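Local coordinates for FACT complex subunit SPT16 (Ashbya gossypii, PDB 6A8M), which probably reorganises nucleosomes as a histone chaperone subunit of the FACT complex during transcription, replication and repair, and is represented here by its N-terminal, peptidase-like part, at residues A[164-167]-A[168-172]; A[335-338]-A[339-343]; A[322-325]-A[326-330]. All blocks are in the same frame, centred on the assembly; numbering follows the deposited sequence.

Contact 1 of 3, residues A[164-167]-A[168-172]; sequences VDVS and LGLSS
Val166 and Leu170 meet across the first turn of helix 167-174, where strand 162-165 gives way to the helix. Val166 sits at the N-cap, and its carbonyl O takes the Leu170 N-H at 2.9 Å in an almost straight bond (171° at the hydrogen). Leu170 then folds back over that same carbonyl. Its CB lies 3.6 Å from Val166 O, and CG comes to 3.4 Å from it. With CG anti to its own carbonyl carbon (chi1 -68°) and chi2 near 171°, CD1 comes against the Val166 methyl CG2 at 3.6 Å. An alanine in place of Leu170 would probably leave Val166 CG2 without this methyl partner and open a gap beside Phe35. A valine at the N-cap cannot cap with its side chain, and Asp165, the residue before, meets part of that need: OD2 accepts from Ser167 N at 2.9 Å, an Asx turn, with the donor above the carboxylate plane. Its negative charge is likely to be favoured by the helix start. Water 1 takes the next amide, accepting from Leu168 N at 2.8 Å. Farther along, the small Ser171 directs its hydroxyl to Asp375 and Arg387 of the peptidase-like part. Phe35 of strand 32-37 lies against both Val166 and Leu170, and Leu19 of helix 9-22 touches Leu170, so this short helix is seated on the sheet of the N-terminal lobe.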
loop_
_atom_site.group_PDB
_atom_site.type_symbol
_atom_site.label_atom_id
_atom_site.label_comp_id
_atom_site.label_asym_id
_atom_site.label_seq_id
_atom_site.Cartn_x
_atom_site.Cartn_y
_atom_site.Cartn_z
ATOM N N VAL A 164 -10.651 -20.126 6.478
ATOM C CA VAL A 164 -9.669 -19.574 7.398
ATOM C C VAL A 164 -9.115 -18.313 6.759
ATOM O O VAL A 164 -8.543 -18.380 5.671
ATOM C CB VAL A 164 -8.546 -20.579 7.690
ATOM C CG1 VAL A 164 -7.416 -19.904 8.423
ATOM C CG2 VAL A 164 -9.092 -21.787 8.490
ATOM N N ASP A 165 -9.278 -17.167 7.417
ATOM C CA ASP A 165 -8.739 -15.952 6.818
ATOM C C ASP A 165 -7.215 -15.971 6.853
ATOM O O ASP A 165 -6.608 -16.376 7.847
ATOM C CB ASP A 165 -9.228 -14.699 7.520
ATOM C CG ASP A 165 -8.839 -13.457 6.760
ATOM O OD1 ASP A 165 -9.531 -13.131 5.767
ATOM O OD2 ASP A 165 -7.816 -12.846 7.124
ATOM N N VAL A 166 -6.591 -15.523 5.763
ATOM C CA VAL A 166 -5.138 -15.625 5.687
ATOM C C VAL A 166 -4.488 -14.243 5.583
ATOM O O VAL A 166 -3.363 -14.122 5.102
ATOM C CB VAL A 166 -4.710 -16.536 4.513
ATOM C CG1 VAL A 166 -5.207 -17.949 4.723
ATOM C CG2 VAL A 166 -5.231 -15.985 3.173
ATOM N N SER A 167 -5.160 -13.195 6.080
ATOM C CA SER A 167 -4.592 -11.848 5.960
ATOM C C SER A 167 -3.234 -11.741 6.646
ATOM O O SER A 167 -2.295 -11.168 6.087
ATOM C CB SER A 167 -5.545 -10.802 6.534
ATOM O OG SER A 167 -6.586 -10.529 5.616
ATOM N N LEU A 168 -3.116 -12.242 7.881
ATOM C CA LEU A 168 -1.839 -12.094 8.572
ATOM C C LEU A 168 -0.749 -12.859 7.845
ATOM O O LEU A 168 0.378 -12.368 7.699
ATOM C CB LEU A 168 -1.950 -12.576 10.024
ATOM C CG LEU A 168 -0.647 -12.637 10.840
ATOM C CD1 LEU A 168 -0.014 -11.252 11.000
ATOM C CD2 LEU A 168 -0.884 -13.251 12.223
ATOM N N GLY A 169 -1.074 -14.063 7.372
ATOM C CA GLY A 169 -0.084 -14.861 6.670
ATOM C C GLY A 169 0.391 -14.199 5.389
ATOM O O GLY A 169 1.589 -14.163 5.106
ATOM N N LEU A 170 -0.543 -13.674 4.592
ATOM C CA LEU A 170 -0.135 -12.997 3.367
ATOM C C LEU A 170 0.692 -11.756 3.673
ATOM O O LEU A 170 1.691 -11.481 2.993
ATOM C CB LEU A 170 -1.367 -12.647 2.532
ATOM C CG LEU A 170 -2.111 -13.850 1.925
ATOM C CD1 LEU A 170 -3.432 -13.452 1.293
ATOM C CD2 LEU A 170 -1.261 -14.618 0.936
ATOM N N SER A 171 0.304 -10.995 4.699
ATOM C CA SER A 171 1.062 -9.795 5.050
ATOM C C SER A 171 2.521 -10.134 5.356
ATOM O O SER A 171 3.443 -9.452 4.883
ATOM C CB SER A 171 0.407 -9.103 6.242
ATOM O OG SER A 171 1.281 -8.147 6.819
ATOM N N SER A 172 2.748 -11.180 6.167
ATOM C CA SER A 172 4.113 -11.606 6.473
ATOM C C SER A 172 4.843 -12.083 5.223
ATOM O O SER A 172 6.039 -11.825 5.055
ATOM C CB SER A 172 4.090 -12.716 7.521
ATOM O OG SER A 172 3.394 -12.283 8.672
HETATM O O HOH W 1 -5.270 -13.339 9.349
#

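Contact 2 of 3, residues A[335-338]-A[339-343]; sequences VGAT and PKQIY
Thr338 and Gln341 exchange hydrogen bonds in a capping box that starts helix 339-353. Thr338 is the N-cap: OG1 lies between its own backbone N and carbonyl carbon (chi1 62°), which brings it to 3.0 Å from Gln341 N, the amide it caps. In return Gln341 OE1 accepts from Thr338 N at 3.0 Å, the donor standing 36° above the plane of the side-chain amide. Glutamine suits the place because its extended chain spans the turn, with CG passing alongside Thr338 OG1 at 3.3 Å. The backbone closes the turn as Ile342 N donates a hydrogen bond to Thr338 O.

The tight part is this capping box and the buried side of the turn, where Ile342 CG1 comes to 3.4 Å from Thr338 O. Pro339 suits the first helical position because it has no N-H to leave unpaired. Ala337 CB faces Ile342 CG1 more loosely, at 4.2 Å. The outer side is wetter: water 2 donates to Gly336 O at 2.7 Å and also to Gln341 OE1, giving that oxygen two donors, and Lys340 runs away fully extended. Glycine suits position 336 because at its positive phi (94°) a CB would jam against the preceding carbonyl.

In the fold, Ile342 and Pro339 pack on Leu380 of strand 379-381, while Ile342 and Tyr343 reach Val365 of strand 364-368. Backbone bonds from Gly336 and Ala337 to Val389 tie the loop after helix 312-332 to the loop between strands 379-381 and 394-405.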
loop_
_atom_site.group_PDB
_atom_site.type_symbol
_atom_site.label_atom_id
_atom_site.label_comp_id
_atom_site.label_asym_id
_atom_site.label_seq_id
_atom_site.Cartn_x
_atom_site.Cartn_y
_atom_site.Cartn_z
ATOM N N VAL A 335 15.983 -3.706 12.682
ATOM C CA VAL A 335 15.623 -5.089 12.389
ATOM C C VAL A 335 15.328 -5.820 13.686
ATOM O O VAL A 335 16.111 -5.777 14.642
ATOM C CB VAL A 335 16.749 -5.785 11.603
ATOM C CG1 VAL A 335 16.445 -7.264 11.431
ATOM C CG2 VAL A 335 16.950 -5.114 10.264
ATOM N N GLY A 336 14.194 -6.506 13.727
ATOM C CA GLY A 336 13.751 -7.170 14.930
ATOM C C GLY A 336 12.809 -6.349 15.790
ATOM O O GLY A 336 12.146 -6.912 16.671
ATOM N N ALA A 337 12.738 -5.039 15.573
ATOM C CA ALA A 337 11.874 -4.207 16.407
ATOM C C ALA A 337 10.407 -4.497 16.118
ATOM O O ALA A 337 10.020 -4.783 14.978
ATOM C CB ALA A 337 12.163 -2.723 16.174
ATOM N N THR A 338 9.568 -4.428 17.192
ATOM C CA THR A 338 8.126 -4.547 17.027
ATOM C C THR A 338 7.506 -3.185 16.756
ATOM O O THR A 338 8.084 -2.148 17.088
ATOM C CB THR A 338 7.485 -5.145 18.286
ATOM O OG1 THR A 338 7.718 -4.279 19.400
ATOM C CG2 THR A 338 8.066 -6.523 18.636
ATOM N N PRO A 339 6.328 -3.154 16.129
ATOM C CA PRO A 339 5.568 -1.896 16.054
ATOM C C PRO A 339 5.443 -1.189 17.394
ATOM O O PRO A 339 5.590 0.041 17.477
ATOM C CB PRO A 339 4.198 -2.372 15.544
ATOM C CG PRO A 339 4.550 -3.622 14.699
ATOM C CD PRO A 339 5.663 -4.271 15.433
ATOM N N LYS A 340 5.182 -1.962 18.452
ATOM C CA LYS A 340 5.012 -1.397 19.783
ATOM C C LYS A 340 6.279 -0.702 20.265
ATOM O O LYS A 340 6.211 0.392 20.828
ATOM C CB LYS A 340 4.609 -2.491 20.760
ATOM C CG LYS A 340 4.425 -2.000 22.196
ATOM C CD LYS A 340 3.952 -3.133 23.072
ATOM C CE LYS A 340 3.924 -2.727 24.536
ATOM N NZ LYS A 340 3.536 -3.867 25.423
ATOM N N GLN A 341 7.446 -1.322 20.062
ATOM C CA GLN A 341 8.688 -0.675 20.474
ATOM C C GLN A 341 8.905 0.626 19.715
ATOM O O GLN A 341 9.357 1.628 20.288
ATOM C CB GLN A 341 9.867 -1.626 20.255
ATOM C CG GLN A 341 9.917 -2.753 21.255
ATOM C CD GLN A 341 10.878 -3.862 20.869
ATOM O OE1 GLN A 341 11.201 -4.049 19.699
ATOM N NE2 GLN A 341 11.329 -4.611 21.863
ATOM N N ILE A 342 8.583 0.637 18.420
ATOM C CA ILE A 342 8.751 1.848 17.628
ATOM C C ILE A 342 7.786 2.930 18.097
ATOM O O ILE A 342 8.188 4.060 18.399
ATOM C CB ILE A 342 8.549 1.531 16.137
ATOM C CG1 ILE A 342 9.614 0.556 15.647
ATOM C CG2 ILE A 342 8.586 2.795 15.314
ATOM C CD1 ILE A 342 9.228 -0.148 14.358
ATOM N N TYR A 343 6.495 2.601 18.174
ATOM C CA TYR A 343 5.525 3.602 18.613
ATOM C C TYR A 343 5.844 4.086 20.029
ATOM O O TYR A 343 5.824 5.292 20.297
ATOM C CB TYR A 343 4.089 3.052 18.538
ATOM C CG TYR A 343 3.106 4.125 18.904
ATOM C CD1 TYR A 343 2.798 5.135 18.004
ATOM C CD2 TYR A 343 2.552 4.171 20.180
ATOM C CE1 TYR A 343 1.947 6.153 18.340
ATOM C CE2 TYR A 343 1.690 5.186 20.538
ATOM C CZ TYR A 343 1.398 6.175 19.606
ATOM O OH TYR A 343 0.552 7.188 19.947
HETATM O O HOH W 2 11.798 -7.038 19.371
#

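Contact 3 of 3, residues A[322-325]-A[326-330]; sequences LLLQ and EEIIN
Gln325 and Ile329, one turn apart, lie side by side on helix 312-332, a helix packed on the antiparallel sheet of the peptidase M24 (pita-bread) fold. Ile329 CD1 rests against the Gln325 amide, 3.6 Å from CD, so a methyl shields one side of a buried polar group. The Gln325 chain is extended, with CG anti to the backbone N (chi1 -169°), and this carries the amide alongside the isoleucine. In the backbone, Ile329 N donates to Gln325 O at 2.8 Å, nearly in line with the carbonyl bond.

The adjacent pair repeats the spacing with apolar groups alone. Leu324 CG meets Ile328 CD1 at 4.2 Å, and their backbones are joined by Ile328 N to Leu324 O at 3.0 Å. The two isoleucines suit this buried face because each lays CD1 on the residue four before it while packing against strands 394-405 and 412-424.

Farther out, the sheet and a second helix set these side chains in place. Gln325 is fixed in rotation by two bonds, NE2 to Asp419 and OE1 to Lys436, which satisfy both ends of the buried amide; glutamine, as donor and acceptor at once, can answer an acid and a base together. Ile329 packs on Val421 of strand 412-424, Ile328 on Ile397 and Leu399 of strand 394-405, and Leu324 reaches Tyr349 and Ile350 of helix 339-353. Back within the helix, the CG1 methylene of Ile328 settles 3.4 Å from Leu324 O.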
loop_
_atom_site.group_PDB
_atom_site.type_symbol
_atom_site.label_atom_id
_atom_site.label_comp_id
_atom_site.label_asym_id
_atom_site.label_seq_id
_atom_site.Cartn_x
_atom_site.Cartn_y
_atom_site.Cartn_z
ATOM N N LEU A 322 10.174 17.442 13.283
ATOM C CA LEU A 322 11.303 16.959 12.487
ATOM C C LEU A 322 12.232 16.074 13.302
ATOM O O LEU A 322 12.685 15.025 12.819
ATOM C CB LEU A 322 12.100 18.132 11.925
ATOM C CG LEU A 322 11.535 18.865 10.726
ATOM C CD1 LEU A 322 12.462 20.047 10.389
ATOM C CD2 LEU A 322 11.372 17.920 9.532
ATOM N N LEU A 323 12.561 16.509 14.523
ATOM C CA LEU A 323 13.444 15.743 15.400
ATOM C C LEU A 323 12.826 14.406 15.769
ATOM O O LEU A 323 13.528 13.395 15.863
ATOM C CB LEU A 323 13.749 16.550 16.667
ATOM C CG LEU A 323 14.529 17.849 16.424
ATOM C CD1 LEU A 323 14.757 18.617 17.699
ATOM C CD2 LEU A 323 15.862 17.516 15.756
ATOM N N LEU A 324 11.508 14.380 15.969
ATOM C CA LEU A 324 10.823 13.132 16.300
ATOM C C LEU A 324 10.870 12.151 15.137
ATOM O O LEU A 324 11.127 10.952 15.326
ATOM C CB LEU A 324 9.374 13.432 16.698
ATOM C CG LEU A 324 8.475 12.203 16.878
ATOM C CD1 LEU A 324 9.008 11.388 18.071
ATOM C CD2 LEU A 324 7.040 12.617 17.135
ATOM N N GLN A 325 10.599 12.632 13.922
ATOM C CA GLN A 325 10.686 11.744 12.767
ATOM C C GLN A 325 12.090 11.177 12.634
ATOM O O GLN A 325 12.268 9.983 12.368
ATOM C CB GLN A 325 10.292 12.483 11.482
ATOM C CG GLN A 325 10.110 11.496 10.314
ATOM C CD GLN A 325 10.211 12.129 8.942
ATOM O OE1 GLN A 325 11.145 12.893 8.655
ATOM N NE2 GLN A 325 9.268 11.787 8.071
ATOM N N GLU A 326 13.096 12.022 12.833
ATOM C CA GLU A 326 14.478 11.561 12.767
ATOM C C GLU A 326 14.751 10.487 13.814
ATOM O O GLU A 326 15.411 9.482 13.523
ATOM C CB GLU A 326 15.424 12.752 12.941
ATOM C CG GLU A 326 16.896 12.376 13.010
ATOM C CD GLU A 326 17.438 11.858 11.689
ATOM O OE1 GLU A 326 16.943 12.282 10.626
ATOM O OE2 GLU A 326 18.361 11.015 11.718
ATOM N N GLU A 327 14.246 10.682 15.037
ATOM C CA GLU A 327 14.397 9.668 16.078
ATOM C C GLU A 327 13.777 8.346 15.645
ATOM O O GLU A 327 14.362 7.279 15.853
ATOM C CB GLU A 327 13.769 10.177 17.380
ATOM C CG GLU A 327 13.476 9.111 18.455
ATOM C CD GLU A 327 14.714 8.522 19.122
ATOM O OE1 GLU A 327 15.835 8.987 18.842
ATOM O OE2 GLU A 327 14.567 7.587 19.945
ATOM N N ILE A 328 12.591 8.395 15.039
ATOM C CA ILE A 328 11.950 7.171 14.568
ATOM C C ILE A 328 12.772 6.540 13.448
ATOM O O ILE A 328 13.114 5.355 13.501
ATOM C CB ILE A 328 10.509 7.465 14.113
ATOM C CG1 ILE A 328 9.676 7.899 15.300
ATOM C CG2 ILE A 328 9.861 6.244 13.480
ATOM C CD1 ILE A 328 8.357 8.463 14.877
ATOM N N ILE A 329 13.130 7.334 12.435
ATOM C CA ILE A 329 13.739 6.761 11.235
ATOM C C ILE A 329 15.130 6.222 11.532
ATOM O O ILE A 329 15.478 5.100 11.138
ATOM C CB ILE A 329 13.771 7.796 10.099
ATOM C CG1 ILE A 329 12.350 8.058 9.585
ATOM C CG2 ILE A 329 14.733 7.322 8.988
ATOM C CD1 ILE A 329 12.216 9.208 8.573
ATOM N N ASN A 330 15.948 6.993 12.235
ATOM C CA ASN A 330 17.352 6.640 12.348
ATOM C C ASN A 330 17.727 6.047 13.702
ATOM O O ASN A 330 18.869 5.604 13.880
ATOM C CB ASN A 330 18.207 7.865 11.993
ATOM C CG ASN A 330 18.249 8.101 10.472
ATOM O OD1 ASN A 330 18.546 7.179 9.708
ATOM N ND2 ASN A 330 17.906 9.307 10.032
#

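Followed from the N terminus, the chain meets contact 1 first, then contact 3, then contact 2. Each is a local contact within one continuous run of residues, finished before the next begins, so none nests in or crosses another. Contact 1 turns the last strand of the N-terminal lobe into a short helix hydrogen-bonded, through Ser171, to the peptidase-like part. Contact 3 is a run of helix 312-332, and contact 2 closes the loop that follows it and starts helix 339-353. These two touch where Ile328 CG2 lies 4.1 Å from Ile342 CG2, joining the successive helices above one sheet. Contact 1 remains apart, its nearest atoms about 10 Å from those of contact 2.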